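Local coordinates for RND efflux system, outer membrane lipoprotein, NodT family (PDB 6U94) that probably serves as the outer-membrane channel component of an RND-type efflux system, exporting compounds out of the cell, at residues T357-I362 against G366-I371; A287-L292 against A301-F306. One frame throughout, in Å; residues are numbered along the deposited sequence. Where two conformers were deposited one is given.

Contacts 1 and 2 lie side by side, their centres about 9 Å apart and about 30 and 29 Å, respectively, from the centre of the elongated chain. Contact 2 comes first in sequence and joins two short helices, 283-294 and 299-306; contact 1 follows, where helix 355-359 turns into the long helix 362-415. The first turns of that long helix are common ground: Y367 reaches into contact 2, and E368 and I371 pack on F306. In outer membrane factors the chain between such helices usually supplies a pair of membrane-spanning strands, whereas no strand is formed in this model. The two contacts thus bring together the helical segments that precede and follow this part of the chain.

Contact 1 of 2, residues T357-I362 against G366-I371; sequences TVRRDI and GYEHTI
NE of R359 is gripped by both carboxylate oxygens of E368, closely by OE1 at 2.7 Å and weakly by OE2. The salt bridge spans the corner between short helix 355-359 and the long helix 362-415 of the outer membrane efflux fold. R359 takes the glutamate side-on: besides the NE bond, its NH2 donates to OE2 of E368 at 3.1 Å, so that the main bonds pair NE with OE1 and NH2 with OE2. Guanidinium and carboxylate lie only 9° from coplanar, and both principal bonds use the syn lone pairs of the acid. An extended chain carries the E368 carboxylate outward from its helix, CG standing anti to the backbone N (chi1 -180°), to meet the edge of the guanidinium. At the start of the long helix, G366 N donates to I362 O at 3.0 Å, an i to i+4 bond of its first turn. D361 occupies the N-cap, its OD1 accepting from V364 N, and the R359 side chain also touches P337 of a neighbouring loop. Further along, G366 O receives two bonds from a single residue, 2.9 Å from T370 N and 2.8 Å from T370 OG1, the two donors approaching from opposite faces of the carbonyl plane.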
loop_
_atom_site.group_PDB
_atom_site.type_symbol
_atom_site.label_atom_id
_atom_site.label_comp_id
_atom_site.label_asym_id
_atom_site.label_seq_id
_atom_site.Cartn_x
_atom_site.Cartn_y
_atom_site.Cartn_z
ATOM N N THR A 357 -34.288 -15.471 -11.912
ATOM C CA THR A 357 -34.124 -16.920 -11.975
ATOM C C THR A 357 -32.669 -17.304 -12.212
ATOM O O THR A 357 -32.193 -18.312 -11.678
ATOM C CB THR A 357 -35.019 -17.510 -13.067
ATOM O OG1 THR A 357 -34.543 -17.100 -14.355
ATOM C CG2 THR A 357 -36.447 -17.034 -12.904
ATOM N N VAL A 358 -31.947 -16.515 -13.011
ATOM C CA VAL A 358 -30.540 -16.806 -13.266
ATOM C C VAL A 358 -29.703 -16.562 -12.012
ATOM O O VAL A 358 -28.658 -17.196 -11.819
ATOM C CB VAL A 358 -30.042 -15.975 -14.465
ATOM C CG1 VAL A 358 -28.568 -16.208 -14.717
ATOM C CG2 VAL A 358 -30.840 -16.322 -15.713
ATOM N N ARG A 359 -30.146 -15.662 -11.134
ATOM C CA ARG A 359 -29.403 -15.406 -9.908
ATOM C C ARG A 359 -29.558 -16.520 -8.882
ATOM O O ARG A 359 -28.771 -16.580 -7.931
ATOM C CB ARG A 359 -29.833 -14.074 -9.291
ATOM C CG ARG A 359 -29.354 -12.856 -10.059
ATOM C CD ARG A 359 -29.283 -11.637 -9.154
ATOM N NE ARG A 359 -28.848 -10.447 -9.877
ATOM C CZ ARG A 359 -29.675 -9.514 -10.334
ATOM N NH1 ARG A 359 -30.981 -9.629 -10.132
ATOM N NH2 ARG A 359 -29.197 -8.463 -10.986
ATOM N N ARG A 360 -30.549 -17.401 -9.045
ATOM C CA ARG A 360 -30.676 -18.536 -8.140
ATOM C C ARG A 360 -29.595 -19.584 -8.358
ATOM O O ARG A 360 -29.426 -20.461 -7.505
ATOM C CB ARG A 360 -32.058 -19.172 -8.276
ATOM C CG ARG A 360 -33.135 -18.449 -7.487
ATOM C CD ARG A 360 -34.406 -19.276 -7.368
ATOM N NE ARG A 360 -35.258 -19.164 -8.547
ATOM C CZ ARG A 360 -36.098 -18.157 -8.765
ATOM N NH1 ARG A 360 -36.194 -17.167 -7.887
ATOM N NH2 ARG A 360 -36.842 -18.136 -9.862
ATOM N N ASP A 361 -28.866 -19.518 -9.470
ATOM C CA ASP A 361 -27.695 -20.361 -9.655
ATOM C C ASP A 361 -26.537 -19.795 -8.843
ATOM O O ASP A 361 -26.262 -18.591 -8.892
ATOM C CB ASP A 361 -27.327 -20.455 -11.138
ATOM C CG ASP A 361 -26.057 -21.251 -11.376
ATOM O OD1 ASP A 361 -24.958 -20.686 -11.207
ATOM O OD2 ASP A 361 -26.157 -22.449 -11.720
ATOM N N ILE A 362 -25.863 -20.667 -8.093
ATOM C CA ILE A 362 -24.847 -20.210 -7.151
ATOM C C ILE A 362 -23.622 -19.675 -7.878
ATOM O O ILE A 362 -22.966 -18.741 -7.398
ATOM C CB ILE A 362 -24.485 -21.351 -6.182
ATOM C CG1 ILE A 362 -25.743 -21.854 -5.473
ATOM C CG2 ILE A 362 -23.448 -20.893 -5.168
ATOM C CD1 ILE A 362 -26.561 -20.756 -4.816
ATOM N N GLY A 366 -22.484 -15.752 -7.454
ATOM C CA GLY A 366 -21.134 -15.512 -6.975
ATOM C C GLY A 366 -20.299 -14.728 -7.969
ATOM O O GLY A 366 -19.517 -13.854 -7.586
ATOM N N TYR A 367 -20.460 -15.027 -9.260
ATOM C CA TYR A 367 -19.749 -14.284 -10.294
ATOM C C TYR A 367 -20.160 -12.817 -10.301
ATOM O O TYR A 367 -19.309 -11.926 -10.417
ATOM C CB TYR A 367 -20.016 -14.927 -11.654
ATOM C CG TYR A 367 -19.377 -14.241 -12.841
ATOM C CD1 TYR A 367 -18.004 -14.281 -13.038
ATOM C CD2 TYR A 367 -20.154 -13.595 -13.790
ATOM C CE1 TYR A 367 -17.422 -13.669 -14.135
ATOM C CE2 TYR A 367 -19.585 -12.986 -14.889
ATOM C CZ TYR A 367 -18.217 -13.024 -15.057
ATOM O OH TYR A 367 -17.640 -12.412 -16.148
ATOM N N GLU A 368 -21.461 -12.548 -10.169
ATOM C CA GLU A 368 -21.938 -11.170 -10.158
ATOM C C GLU A 368 -21.379 -10.403 -8.966
ATOM O O GLU A 368 -20.935 -9.258 -9.109
ATOM C CB GLU A 368 -23.468 -11.147 -10.145
ATOM C CG GLU A 368 -24.073 -9.752 -10.138
ATOM C CD GLU A 368 -25.584 -9.768 -10.021
ATOM O OE1 GLU A 368 -26.137 -10.802 -9.587
ATOM O OE2 GLU A 368 -26.220 -8.750 -10.365
ATOM N N HIS A 369 -21.380 -11.025 -7.781
ATOM C CA HIS A 369 -20.879 -10.355 -6.585
ATOM C C HIS A 369 -19.370 -10.164 -6.640
ATOM O O HIS A 369 -18.852 -9.140 -6.180
ATOM C CB HIS A 369 -21.269 -11.148 -5.336
ATOM C CG HIS A 369 -22.740 -11.164 -5.067
ATOM N ND1 HIS A 369 -23.575 -10.132 -5.442
ATOM C CD2 HIS A 369 -23.528 -12.087 -4.467
ATOM C CE1 HIS A 369 -24.813 -10.418 -5.080
ATOM N NE2 HIS A 369 -24.812 -11.598 -4.487
ATOM N N THR A 370 -18.648 -11.143 -7.190
ATOM C CA THR A 370 -17.197 -11.031 -7.284
ATOM C C THR A 370 -16.788 -9.865 -8.174
ATOM O O THR A 370 -15.746 -9.242 -7.943
ATOM C CB THR A 370 -16.604 -12.351 -7.796
ATOM O OG1 THR A 370 -16.871 -13.391 -6.847
ATOM C CG2 THR A 370 -15.093 -12.244 -8.003
ATOM N N ILE A 371 -17.603 -9.538 -9.177
ATOM C CA ILE A 371 -17.288 -8.415 -10.053
ATOM C C ILE A 371 -17.574 -7.088 -9.360
ATOM O O ILE A 371 -16.796 -6.134 -9.480
ATOM C CB ILE A 371 -18.059 -8.550 -11.379
ATOM C CG1 ILE A 371 -17.573 -9.780 -12.147
ATOM C CG2 ILE A 371 -17.915 -7.289 -12.229
ATOM C CD1 ILE A 371 -18.363 -10.058 -13.397
#

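Contact 2 of 2, residues A287-L292 against A301-F306; sequences AAEHRL and AARAAF
E289 is the first residue of 287-292 to meet helix 299-306, and it does so through a two-pronged salt bridge with R303. OE2 of E289 accepts from NE of R303 at 2.8 Å, OE1 accepts from NH2 of R303 at 3.0 Å, and the bonds are nearly straight, with N-H...O angles of 169° and 167°. Each oxygen offers its syn lone pair to a nitrogen lying close to the guanidinium plane, with the two flat groups nearly coplanar. The side chains themselves meet at about a right angle. Both are extended beyond CG, and E289 holds CG anti to its carbonyl carbon (chi1 -64°), as R303 does; the carboxylate meets the NE/NH2 edge of the guanidinium. OE2 is also hydrogen-bonded, probably as acceptor, to Y367 OH from the long helix 362-415, which ties this pair of short helices to a third. On the far side of the guanidinium, NH1 of R303 forms a long, weak ion pair with E280. One turn after E289, L292 supplies the apolar half of the contact: its CD1 rests against CB of A302 at 4.3 Å. I299 touches both L292 and E289, and Y367 packs on L292 as well as on R303. The nearest CA atoms across the contact, those of E289 and A302, are 8.7 Å apart. Paired with two guanidinium N-H groups and next to the Y367 hydroxyl, the buried E289 is probably ionised, its charge balanced locally by R303 and its rotation fixed by the paired bonds.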
loop_
_atom_site.group_PDB
_atom_site.type_symbol
_atom_site.label_atom_id
_atom_site.label_comp_id
_atom_site.label_asym_id
_atom_site.label_seq_id
_atom_site.Cartn_x
_atom_site.Cartn_y
_atom_site.Cartn_z
ATOM N N ALA A 287 -11.165 -17.632 -11.291
ATOM C CA ALA A 287 -11.781 -18.793 -10.658
ATOM C C ALA A 287 -13.295 -18.771 -10.822
ATOM O O ALA A 287 -13.920 -19.817 -11.033
ATOM C CB ALA A 287 -11.401 -18.847 -9.180
ATOM N N ALA A 288 -13.901 -17.583 -10.738
ATOM C CA ALA A 288 -15.347 -17.484 -10.898
ATOM C C ALA A 288 -15.773 -17.843 -12.316
ATOM O O ALA A 288 -16.802 -18.500 -12.512
ATOM C CB ALA A 288 -15.825 -16.080 -10.531
ATOM N N GLU A 289 -15.000 -17.417 -13.320
ATOM C CA GLU A 289 -15.320 -17.779 -14.697
ATOM C C GLU A 289 -15.059 -19.257 -14.959
ATOM O O GLU A 289 -15.783 -19.881 -15.743
ATOM C CB GLU A 289 -14.527 -16.908 -15.673
ATOM C CG GLU A 289 -14.881 -15.429 -15.588
ATOM C CD GLU A 289 -14.354 -14.613 -16.753
ATOM O OE1 GLU A 289 -13.210 -14.852 -17.191
ATOM O OE2 GLU A 289 -15.095 -13.726 -17.230
ATOM N N HIS A 290 -14.048 -19.833 -14.308
ATOM C CA HIS A 290 -13.775 -21.264 -14.436
ATOM C C HIS A 290 -14.932 -22.092 -13.892
ATOM O O HIS A 290 -15.327 -23.106 -14.480
ATOM C CB HIS A 290 -12.473 -21.599 -13.705
ATOM C CG HIS A 290 -12.131 -23.058 -13.689
ATOM N ND1 HIS A 290 -12.751 -23.963 -12.853
ATOM C CD2 HIS A 290 -11.213 -23.765 -14.389
ATOM C CE1 HIS A 290 -12.240 -25.164 -13.049
ATOM N NE2 HIS A 290 -11.303 -25.070 -13.975
ATOM N N ARG A 291 -15.485 -21.674 -12.749
ATOM C CA ARG A 291 -16.616 -22.397 -12.172
ATOM C C ARG A 291 -17.829 -22.362 -13.095
ATOM O O ARG A 291 -18.601 -23.326 -13.154
ATOM C CB ARG A 291 -16.976 -21.822 -10.801
ATOM C CG ARG A 291 -16.160 -22.384 -9.654
ATOM C CD ARG A 291 -16.670 -21.879 -8.313
ATOM N NE ARG A 291 -15.581 -21.394 -7.471
ATOM C CZ ARG A 291 -15.306 -20.109 -7.271
ATOM N NH1 ARG A 291 -16.050 -19.170 -7.841
ATOM N NH2 ARG A 291 -14.291 -19.761 -6.492
ATOM N N LEU A 292 -18.021 -21.256 -13.813
ATOM C CA LEU A 292 -19.163 -21.153 -14.715
ATOM C C LEU A 292 -18.964 -22.010 -15.957
ATOM O O LEU A 292 -19.925 -22.595 -16.475
ATOM C CB LEU A 292 -19.400 -19.694 -15.100
ATOM C CG LEU A 292 -20.079 -18.791 -14.073
ATOM C CD1 LEU A 292 -19.849 -17.336 -14.431
ATOM C CD2 LEU A 292 -21.568 -19.089 -14.009
ATOM N N ALA A 301 -21.834 -14.567 -22.457
ATOM C CA ALA A 301 -23.142 -14.116 -21.992
ATOM C C ALA A 301 -23.064 -13.557 -20.580
ATOM O O ALA A 301 -23.770 -12.601 -20.244
ATOM C CB ALA A 301 -24.149 -15.264 -22.036
ATOM N N ALA A 302 -22.234 -14.166 -19.730
ATOM C CA ALA A 302 -22.137 -13.725 -18.344
ATOM C C ALA A 302 -21.426 -12.379 -18.247
ATOM O O ALA A 302 -21.807 -11.527 -17.437
ATOM C CB ALA A 302 -21.423 -14.787 -17.509
ATOM N N ARG A 303 -20.396 -12.168 -19.070
ATOM C CA ARG A 303 -19.727 -10.873 -19.103
ATOM C C ARG A 303 -20.666 -9.789 -19.612
ATOM O O ARG A 303 -20.717 -8.684 -19.059
ATOM C CB ARG A 303 -18.475 -10.948 -19.975
ATOM C CG ARG A 303 -17.294 -11.638 -19.318
ATOM C CD ARG A 303 -16.105 -11.656 -20.259
ATOM N NE ARG A 303 -14.983 -12.419 -19.723
ATOM C CZ ARG A 303 -13.864 -12.664 -20.395
ATOM N NH1 ARG A 303 -13.713 -12.209 -21.632
ATOM N NH2 ARG A 303 -12.892 -13.369 -19.831
ATOM N N ALA A 304 -21.417 -10.092 -20.674
ATOM C CA ALA A 304 -22.386 -9.134 -21.190
ATOM C C ALA A 304 -23.395 -8.745 -20.119
ATOM O O ALA A 304 -23.819 -7.586 -20.042
ATOM C CB ALA A 304 -23.097 -9.714 -22.413
ATOM N N ALA A 305 -23.775 -9.700 -19.267
ATOM C CA ALA A 305 -24.796 -9.433 -18.262
ATOM C C ALA A 305 -24.237 -8.701 -17.043
ATOM O O ALA A 305 -24.906 -7.822 -16.493
ATOM C CB ALA A 305 -25.461 -10.740 -17.829
ATOM N N PHE A 306 -23.019 -9.041 -16.602
ATOM C CA PHE A 306 -22.568 -8.640 -15.277
ATOM C C PHE A 306 -21.218 -7.930 -15.219
ATOM O O PHE A 306 -20.786 -7.565 -14.120
ATOM C CB PHE A 306 -22.513 -9.867 -14.353
ATOM C CG PHE A 306 -23.830 -10.581 -14.217
ATOM C CD1 PHE A 306 -24.888 -9.993 -13.545
ATOM C CD2 PHE A 306 -24.004 -11.846 -14.757
ATOM C CE1 PHE A 306 -26.098 -10.647 -13.417
ATOM C CE2 PHE A 306 -25.212 -12.507 -14.634
ATOM C CZ PHE A 306 -26.260 -11.910 -13.963
#